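Local coordinates for MccB protein (Escherichia coli, PDB 6OM4), which probably adenylates the C-terminal asparagine of the N-formylated MccA peptide with ATP to build the phosphoramidate linkage of the antibiotic microcin C7, at residues V20-V29 against R70-I78. Numbering follows the deposited sequence.
Sequences VGGGGKEQYV and RFLKENFFI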
ATOM      1  N   VAL A  20     -10.334 -22.367 -11.444  1.00 14.67           N
ATOM      2  CA  VAL A  20      -9.486 -22.724 -10.321  1.00 14.60           C
ATOM      3  C   VAL A  20      -8.852 -21.446  -9.777  1.00 13.80           C
ATOM      4  O   VAL A  20      -8.208 -20.687 -10.486  1.00 14.65           O
ATOM      5  CB  VAL A  20      -8.422 -23.757 -10.734  1.00 15.59           C
ATOM      6  CG1 VAL A  20      -7.530 -24.120  -9.547  1.00 17.46           C
ATOM      7  CG2 VAL A  20      -9.056 -24.973 -11.395  1.00 16.47           C
ATOM      8  N   GLY A  21      -9.041 -21.203  -8.476  1.00 13.26           N
ATOM      9  CA  GLY A  21      -8.406 -20.108  -7.846  1.00 13.69           C
ATOM     10  C   GLY A  21      -9.295 -18.887  -7.835  1.00 14.31           C
ATOM     11  O   GLY A  21     -10.352 -18.853  -8.486  1.00 14.27           O
ATOM     12  N   GLY A  22      -8.877 -17.890  -7.065  1.00 15.63           N
ATOM     13  CA  GLY A  22      -9.542 -16.606  -7.039  1.00 16.24           C
ATOM     14  C   GLY A  22      -8.556 -15.473  -6.971  1.00 16.35           C
ATOM     15  O   GLY A  22      -7.440 -15.630  -6.408  1.00 17.34           O
ATOM     16  N   GLY A  23      -8.983 -14.298  -7.457  1.00 14.79           N
ATOM     17  CA  GLY A  23      -8.107 -13.105  -7.501  1.00 15.57           C
ATOM     18  C   GLY A  23      -7.337 -13.038  -8.810  1.00 15.30           C
ATOM     19  O   GLY A  23      -7.785 -13.614  -9.793  1.00 14.73           O
ATOM     20  N   GLY A  24      -6.218 -12.297  -8.816  1.00 15.41           N
ATOM     21  CA  GLY A  24      -5.369 -12.054 -10.002  1.00 15.77           C
ATOM     22  C   GLY A  24      -4.935 -13.331 -10.713  1.00 17.01           C
ATOM     23  O   GLY A  24      -4.814 -13.333 -11.955  1.00 16.26           O
ATOM     24  N   LYS A  25      -4.757 -14.416  -9.949  1.00 16.68           N
ATOM     25  CA  LYS A  25      -4.257 -15.705 -10.506  1.00 17.07           C
ATOM     26  C   LYS A  25      -5.390 -16.694 -10.834  1.00 16.25           C
ATOM     27  O   LYS A  25      -5.130 -17.832 -11.219  1.00 16.02           O
ATOM     28  CB  LYS A  25      -3.253 -16.320  -9.533  1.00 21.10           C
ATOM     29  CG  LYS A  25      -1.932 -15.567  -9.540  1.00 23.78           C
ATOM     30  CD  LYS A  25      -1.015 -15.997  -8.454  1.00 24.40           C
ATOM     31  CE  LYS A  25      -0.022 -14.940  -8.060  1.00 27.86           C
ATOM     32  NZ  LYS A  25      -0.665 -13.914  -7.209  1.00 25.77           N
ATOM     33  N   GLU A  26      -6.644 -16.253 -10.744  1.00 15.65           N
ATOM     34  CA  GLU A  26      -7.763 -17.136 -11.126  1.00 15.72           C
ATOM     35  C   GLU A  26      -7.566 -17.617 -12.564  1.00 16.48           C
ATOM     36  O   GLU A  26      -7.213 -16.838 -13.435  1.00 16.07           O
ATOM     37  CB  GLU A  26      -9.081 -16.366 -10.978  1.00 15.77           C
ATOM     38  CG  GLU A  26     -10.304 -17.068 -11.555  1.00 15.79           C
ATOM     39  CD  GLU A  26     -11.423 -16.103 -11.937  1.00 16.67           C
ATOM     40  OE1 GLU A  26     -12.349 -16.008 -11.121  1.00 18.08           O
ATOM     41  OE2 GLU A  26     -11.325 -15.433 -13.011  1.00 16.09           O
ATOM     42  N   GLN A  27      -7.730 -18.917 -12.781  1.00 17.13           N
ATOM     43  CA  GLN A  27      -7.587 -19.505 -14.111  1.00 17.04           C
ATOM     44  C   GLN A  27      -8.902 -20.106 -14.587  1.00 16.38           C
ATOM     45  O   GLN A  27      -9.532 -20.914 -13.888  1.00 15.60           O
ATOM     46  CB  GLN A  27      -6.573 -20.628 -14.046  1.00 17.22           C
ATOM     47  CG  GLN A  27      -5.200 -20.162 -13.603  1.00 18.15           C
ATOM     48  CD  GLN A  27      -4.617 -19.227 -14.628  1.00 21.41           C
ATOM     49  OE1 GLN A  27      -4.737 -19.459 -15.834  1.00 24.47           O
ATOM     50  NE2 GLN A  27      -3.979 -18.164 -14.155  1.00 23.34           N
ATOM     51  N   TYR A  28      -9.295 -19.737 -15.811  1.00 16.93           N
ATOM     52  CA  TYR A  28     -10.355 -20.410 -16.495  1.00 17.46           C
ATOM     53  C   TYR A  28      -9.737 -21.534 -17.326  1.00 18.08           C
ATOM     54  O   TYR A  28      -8.866 -21.274 -18.187  1.00 19.24           O
ATOM     55  CB  TYR A  28     -11.163 -19.438 -17.364  1.00 17.64           C
ATOM     56  CG  TYR A  28     -12.223 -20.085 -18.224  1.00 20.25           C
ATOM     57  CD1 TYR A  28     -13.276 -20.798 -17.675  1.00 21.27           C
ATOM     58  CD2 TYR A  28     -12.187 -19.977 -19.611  1.00 25.65           C
ATOM     59  CE1 TYR A  28     -14.247 -21.410 -18.456  1.00 21.14           C
ATOM     60  CE2 TYR A  28     -13.156 -20.572 -20.408  1.00 26.62           C
ATOM     61  CZ  TYR A  28     -14.190 -21.285 -19.829  1.00 26.76           C
ATOM     62  OH  TYR A  28     -15.161 -21.861 -20.609  1.00 30.68           O
ATOM     63  N   VAL A  29     -10.248 -22.748 -17.110  1.00 17.70           N
ATOM     64  CA  VAL A  29      -9.841 -23.947 -17.843  1.00 19.61           C
ATOM     65  C   VAL A  29     -11.023 -24.422 -18.673  1.00 19.38           C
ATOM     66  O   VAL A  29     -11.970 -24.939 -18.151  1.00 19.51           O
ATOM     67  CB  VAL A  29      -9.380 -25.021 -16.838  1.00 19.33           C
ATOM     68  CG1 VAL A  29      -8.779 -26.227 -17.536  1.00 20.26           C
ATOM     69  CG2 VAL A  29      -8.373 -24.434 -15.881  1.00 19.45           C
ATOM     70  N   ARG A  70       2.228 -28.805 -12.216  1.00 17.23           N
ATOM     71  CA  ARG A  70       2.910 -27.591 -12.729  1.00 17.46           C
ATOM     72  C   ARG A  70       1.935 -26.399 -12.704  1.00 14.84           C
ATOM     73  O   ARG A  70       2.279 -25.281 -12.287  1.00 14.96           O
ATOM     74  CB  ARG A  70       3.474 -27.831 -14.136  1.00 18.43           C
ATOM     75  CG  ARG A  70       4.243 -26.666 -14.773  1.00 21.81           C
ATOM     76  CD  ARG A  70       3.450 -25.777 -15.723  1.00 25.76           C
ATOM     77  NE  ARG A  70       2.670 -26.580 -16.633  1.00 32.20           N
ATOM     78  CZ  ARG A  70       1.468 -26.301 -17.098  1.00 32.06           C
ATOM     79  NH1 ARG A  70       0.988 -27.059 -18.063  1.00 38.81           N
ATOM     80  NH2 ARG A  70       0.745 -25.307 -16.622  1.00 29.57           N
ATOM     81  N   PHE A  71       0.720 -26.638 -13.161  1.00 14.04           N
ATOM     82  CA  PHE A  71      -0.330 -25.639 -13.199  1.00 15.06           C
ATOM     83  C   PHE A  71      -0.629 -25.105 -11.787  1.00 15.83           C
ATOM     84  O   PHE A  71      -0.712 -23.896 -11.578  1.00 15.85           O
ATOM     85  CB  PHE A  71      -1.576 -26.232 -13.857  1.00 16.69           C
ATOM     86  CG  PHE A  71      -2.832 -25.403 -13.750  1.00 18.84           C
ATOM     87  CD1 PHE A  71      -3.595 -25.418 -12.592  1.00 19.15           C
ATOM     88  CD2 PHE A  71      -3.253 -24.631 -14.817  1.00 21.83           C
ATOM     89  CE1 PHE A  71      -4.730 -24.629 -12.469  1.00 21.80           C
ATOM     90  CE2 PHE A  71      -4.414 -23.874 -14.720  1.00 21.45           C
ATOM     91  CZ  PHE A  71      -5.148 -23.878 -13.551  1.00 21.37           C
ATOM     92  N   LEU A  72      -0.842 -26.006 -10.832  1.00 14.94           N
ATOM     93  CA  LEU A  72      -1.125 -25.590  -9.447  1.00 15.82           C
ATOM     94  C   LEU A  72       0.065 -24.842  -8.836  1.00 16.00           C
ATOM     95  O   LEU A  72      -0.111 -23.862  -8.120  1.00 16.35           O
ATOM     96  CB  LEU A  72      -1.508 -26.824  -8.638  1.00 15.43           C
ATOM     97  CG  LEU A  72      -2.859 -27.430  -9.017  1.00 15.68           C
ATOM     98  CD1 LEU A  72      -3.037 -28.811  -8.396  1.00 16.46           C
ATOM     99  CD2 LEU A  72      -3.971 -26.533  -8.537  1.00 15.48           C
ATOM    100  N   LYS A  73       1.288 -25.309  -9.087  1.00 15.48           N
ATOM    101  CA  LYS A  73       2.487 -24.697  -8.569  1.00 18.88           C
ATOM    102  C   LYS A  73       2.708 -23.286  -9.122  1.00 18.47           C
ATOM    103  O   LYS A  73       3.113 -22.378  -8.377  1.00 17.57           O
ATOM    104  CB  LYS A  73       3.723 -25.516  -8.964  1.00 22.49           C
ATOM    105  CG  LYS A  73       4.034 -26.746  -8.137  1.00 27.30           C
ATOM    106  CD  LYS A  73       5.460 -27.235  -8.441  1.00 32.35           C
ATOM    107  CE  LYS A  73       6.465 -26.818  -7.394  1.00 34.66           C
ATOM    108  NZ  LYS A  73       6.231 -25.430  -6.942  1.00 37.88           N
ATOM    109  N   GLU A  74       2.572 -23.113 -10.447  1.00 18.01           N
ATOM    110  CA  GLU A  74       2.960 -21.843 -11.078  1.00 18.95           C
ATOM    111  C   GLU A  74       1.980 -20.728 -10.688  1.00 17.48           C
ATOM    112  O   GLU A  74       2.298 -19.556 -10.856  1.00 18.88           O
ATOM    113  CB  GLU A  74       3.093 -22.030 -12.591  1.00 19.56           C
ATOM    114  CG  GLU A  74       1.762 -22.109 -13.315  1.00 21.19           C
ATOM    115  CD  GLU A  74       1.855 -22.488 -14.785  1.00 25.08           C
ATOM    116  OE1 GLU A  74       2.987 -22.666 -15.282  1.00 24.22           O
ATOM    117  OE2 GLU A  74       0.770 -22.656 -15.432  1.00 29.21           O
ATOM    118  N   ASN A  75       0.808 -21.100 -10.170  1.00 16.66           N
ATOM    119  CA  ASN A  75      -0.157 -20.129  -9.646  1.00 14.77           C
ATOM    120  C   ASN A  75      -0.087 -20.008  -8.107  1.00 15.31           C
ATOM    121  O   ASN A  75      -0.902 -19.299  -7.534  1.00 15.48           O
ATOM    122  CB  ASN A  75      -1.553 -20.494 -10.135  1.00 16.16           C
ATOM    123  CG  ASN A  75      -1.691 -20.285 -11.628  1.00 17.38           C
ATOM    124  OD1 ASN A  75      -1.693 -19.151 -12.097  1.00 19.87           O
ATOM    125  ND2 ASN A  75      -1.803 -21.363 -12.365  1.00 16.47           N
ATOM    126  N   PHE A  76       0.854 -20.702  -7.452  1.00 13.96           N
ATOM    127  CA  PHE A  76       0.967 -20.743  -5.965  1.00 15.10           C
ATOM    128  C   PHE A  76      -0.309 -21.286  -5.314  1.00 14.52           C
ATOM    129  O   PHE A  76      -0.574 -21.027  -4.122  1.00 14.18           O
ATOM    130  CB  PHE A  76       1.415 -19.382  -5.404  1.00 17.48           C
ATOM    131  CG  PHE A  76       2.543 -18.802  -6.206  1.00 18.85           C
ATOM    132  CD1 PHE A  76       3.746 -19.482  -6.288  1.00 21.40           C
ATOM    133  CD2 PHE A  76       2.373 -17.649  -6.918  1.00 20.73           C
ATOM    134  CE1 PHE A  76       4.771 -18.992  -7.075  1.00 24.39           C
ATOM    135  CE2 PHE A  76       3.420 -17.125  -7.659  1.00 25.11           C
ATOM    136  CZ  PHE A  76       4.600 -17.825  -7.763  1.00 23.71           C
ATOM    137  N   PHE A  77      -1.033 -22.173  -6.025  1.00 13.99           N
ATOM    138  CA  PHE A  77      -2.186 -22.863  -5.454  1.00 13.15           C
ATOM    139  C   PHE A  77      -1.733 -24.001  -4.536  1.00 13.24           C
ATOM    140  O   PHE A  77      -2.378 -24.305  -3.525  1.00 13.72           O
ATOM    141  CB  PHE A  77      -3.100 -23.359  -6.560  1.00 13.37           C
ATOM    142  CG  PHE A  77      -3.715 -22.287  -7.427  1.00 13.69           C
ATOM    143  CD1 PHE A  77      -3.913 -20.997  -6.968  1.00 14.47           C
ATOM    144  CD2 PHE A  77      -4.186 -22.623  -8.681  1.00 13.88           C
ATOM    145  CE1 PHE A  77      -4.541 -20.051  -7.763  1.00 15.56           C
ATOM    146  CE2 PHE A  77      -4.811 -21.674  -9.478  1.00 14.90           C
ATOM    147  CZ  PHE A  77      -4.996 -20.393  -9.016  1.00 14.10           C
ATOM    148  N   ILE A  78      -0.629 -24.638  -4.912  1.00 14.20           N
ATOM    149  CA  ILE A  78       0.084 -25.506  -3.970  1.00 15.57           C
ATOM    150  C   ILE A  78       1.401 -24.815  -3.618  1.00 13.60           C
ATOM    151  O   ILE A  78       2.038 -24.175  -4.485  1.00 15.49           O
ATOM    152  CB  ILE A  78       0.270 -26.952  -4.481  1.00 18.37           C
ATOM    153  CG1 ILE A  78       1.086 -27.031  -5.755  1.00 22.07           C
ATOM    154  CG2 ILE A  78      -1.069 -27.684  -4.624  1.00 17.17           C
ATOM    155  CD1 ILE A  78       1.461 -28.445  -6.111  1.00 26.39           C
TER
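The tip of the Phe-77 ring packs against the end of the hairpin formed by strands 17-20 and 27-29, where Val-20 leads toward the turn and Lys-25 lies within it. The weakly positive rim of the ring tolerates Lys-25 O, 3.4 Å from CZ, while Val-20 O approaches obliquely from the other side of the ring plane and CE2 packs against Val-20 CG1 at 3.7 Å. Gly-21 has no side chain, and its CA rests 3.6 Å from Phe-77 CZ; its positive phi also favours glycine. Asn-75 CB covers one face of Phe-77, 3.4 Å above its centre. Asn-75 ND2 donates a hydrogen bond to Phe-71 O (2.9 Å), which fixes the amide's rotation and sets ND2 over the centre of the Phe-71 ring. Gln-27 and Phe-71 slide past each other in opposite directions, Gln-27 CB lying obliquely 3.6 Å from Phe-71 CZ; the bend at chi2 (-65°) turns the amide toward Asn-75, its plane nearly perpendicular to the ring (86°). Its NE2 donates to Lys-25 O from above the carbonyl plane and comes within 3.2 Å of Asn-75 OD1. Val-20 CG1 meets the edge of Phe-71, and Val-29 CG2 approaches CZ obliquely. At the Schellman motif that ends helix 62-74, Phe-76 has positive phi. The long aliphatic part of Lys-25 suits this place: CD lies 3.4 Å from Asn-75 O, CE reaches the Phe-76 edge, and the ammonium is carried on to a cation-pi contact with Tyr-102. Each amide bonds a carbonyl of its own segment, so ring and aliphatic packing mainly joins hairpin to helix end, away from the nucleotide and zinc sites.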